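Local coordinates for histone deacetylase complex subunit SAP18 (Mus musculus, PDB 4A6Q), which acts as a transcriptional corepressor within SIN3-histone deacetylase complexes and serves as an auxiliary component of the splicing-dependent exon junction complex, at residues Arg31-Asn36 with Gly49-Ser54. Sequence-based numbering, arbitrary orientation.
Sequences RVFTTN and GNVPSS. With IPA (isopropyl alcohol), chain B.
With CG set beside the backbone N and anti to the carbonyl carbon (chi1 -61°), F33 carries its ring from strand 28-35 of this ubiquitin-like fold to V51 and P52 in the loop leading to strand 56-60. The contact is an example of an aromatic side chain from a strand packing against an irregular connection. F33 CZ reaches V51 CB at 3.8 Å, while F33 CE2 lies 3.8 Å from P52 CD; both side chains cross that of F33 at about a right angle. The carbonyl oxygen of P52 sits at the ring's edge, 3.7 Å from F33 CE2, and S54 O approaches F33 CD2 obliquely at 3.3 Å. F46, from the same connection, and Y132, on strand 132-138, add edge-to-face ring contacts. An alanine here is likely to open a gap beside V51 and P52, leaving this part of the loop freer to shift. Beside the ring, R31 bends at chi3 (69°), bringing NH2 within 3.8 Å of V51 CG2, while its NE forms a salt bridge with E55. Past F33, loop and strand are joined through solvent: one water accepts from T34 N and donates to S54 O. T34 also meets an isopropanol, probably from the crystallisation liquor: T34 OG1 and the alcohol's O2 share a hydrogen bond at 2.8 Å.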
# COMPACT_ATOMS: atom_id res chain seq x y z
N ARG A 31 -7.70 -5.20 -1.85
CA ARG A 31 -7.50 -5.70 -3.23
C ARG A 31 -6.10 -5.31 -3.67
O ARG A 31 -5.75 -4.11 -3.70
CB ARG A 31 -8.56 -5.08 -4.15
CG ARG A 31 -10.02 -5.45 -3.71
CD ARG A 31 -11.06 -4.78 -4.60
NE ARG A 31 -11.05 -5.34 -5.95
CZ ARG A 31 -11.82 -4.92 -6.95
NH1 ARG A 31 -12.68 -3.92 -6.77
NH2 ARG A 31 -11.71 -5.49 -8.14
N VAL A 32 -5.28 -6.31 -3.96
CA VAL A 32 -3.86 -6.11 -4.28
C VAL A 32 -3.62 -6.52 -5.72
O VAL A 32 -4.01 -7.61 -6.13
CB VAL A 32 -3.01 -7.00 -3.37
CG1 VAL A 32 -1.52 -6.82 -3.68
CG2 VAL A 32 -3.28 -6.66 -1.91
N PHE A 33 -3.02 -5.62 -6.49
CA PHE A 33 -2.67 -5.90 -7.85
C PHE A 33 -1.17 -5.96 -7.90
O PHE A 33 -0.51 -5.28 -7.11
CB PHE A 33 -3.22 -4.79 -8.75
CG PHE A 33 -4.74 -4.70 -8.69
CD1 PHE A 33 -5.36 -3.91 -7.74
CD2 PHE A 33 -5.53 -5.44 -9.56
CE1 PHE A 33 -6.73 -3.85 -7.66
CE2 PHE A 33 -6.91 -5.37 -9.51
CZ PHE A 33 -7.51 -4.59 -8.53
N THR A 34 -0.65 -6.80 -8.77
CA THR A 34 0.81 -6.99 -8.82
C THR A 34 1.30 -6.94 -10.26
O THR A 34 0.57 -7.22 -11.21
CB THR A 34 1.27 -8.35 -8.17
OG1 THR A 34 0.63 -9.46 -8.82
CG2 THR A 34 0.92 -8.40 -6.67
N THR A 35 2.57 -6.55 -10.42
CA THR A 35 3.21 -6.62 -11.73
C THR A 35 4.55 -7.33 -11.63
O THR A 35 5.13 -7.44 -10.54
CB THR A 35 3.50 -5.22 -12.34
OG1 THR A 35 4.57 -4.59 -11.61
CG2 THR A 35 2.27 -4.35 -12.31
N ASN A 36 5.03 -7.80 -12.79
CA ASN A 36 6.41 -8.30 -12.89
C ASN A 36 7.19 -7.73 -14.06
O ASN A 36 8.18 -8.31 -14.50
CB ASN A 36 6.45 -9.84 -12.87
CG ASN A 36 5.73 -10.47 -14.06
OD1 ASN A 36 5.21 -9.80 -14.95
ND2 ASN A 36 5.69 -11.80 -14.07
N GLY A 49 -14.11 2.16 -15.31
CA GLY A 49 -14.73 1.10 -14.52
C GLY A 49 -13.98 -0.22 -14.49
O GLY A 49 -14.50 -1.21 -13.99
N ASN A 50 -12.76 -0.24 -15.02
CA ASN A 50 -12.00 -1.50 -15.07
C ASN A 50 -10.87 -1.56 -14.06
O ASN A 50 -10.41 -0.54 -13.57
CB ASN A 50 -11.41 -1.71 -16.47
CG ASN A 50 -12.48 -1.86 -17.54
OD1 ASN A 50 -13.42 -2.64 -17.41
ND2 ASN A 50 -12.33 -1.10 -18.61
N VAL A 51 -10.44 -2.78 -13.74
CA VAL A 51 -9.23 -3.02 -12.97
C VAL A 51 -8.46 -4.11 -13.73
O VAL A 51 -9.06 -4.79 -14.58
CB VAL A 51 -9.54 -3.50 -11.54
CG1 VAL A 51 -10.27 -2.42 -10.74
CG2 VAL A 51 -10.37 -4.78 -11.58
N PRO A 52 -7.16 -4.27 -13.46
CA PRO A 52 -6.41 -5.41 -14.04
C PRO A 52 -7.12 -6.75 -13.78
O PRO A 52 -7.78 -6.92 -12.77
CB PRO A 52 -5.08 -5.35 -13.31
CG PRO A 52 -4.89 -3.87 -13.00
CD PRO A 52 -6.28 -3.39 -12.64
N SER A 53 -7.01 -7.67 -14.73
CA SER A 53 -7.75 -8.93 -14.70
C SER A 53 -7.12 -9.98 -13.79
O SER A 53 -7.61 -11.11 -13.71
CB SER A 53 -7.89 -9.49 -16.12
OG SER A 53 -8.70 -8.64 -16.94
N SER A 54 -6.03 -9.64 -13.10
CA SER A 54 -5.47 -10.48 -12.05
C SER A 54 -5.39 -9.67 -10.76
O SER A 54 -5.01 -8.50 -10.80
CB SER A 54 -4.06 -10.97 -12.38
OG SER A 54 -4.06 -11.71 -13.60
C1 IPA B . 3.41 -11.53 -9.73
C2 IPA B . 2.84 -11.29 -11.12
C3 IPA B . 1.90 -12.44 -11.46
O2 IPA B . 2.12 -10.07 -11.16
O HOH W 1 -2.41 -7.73 -10.90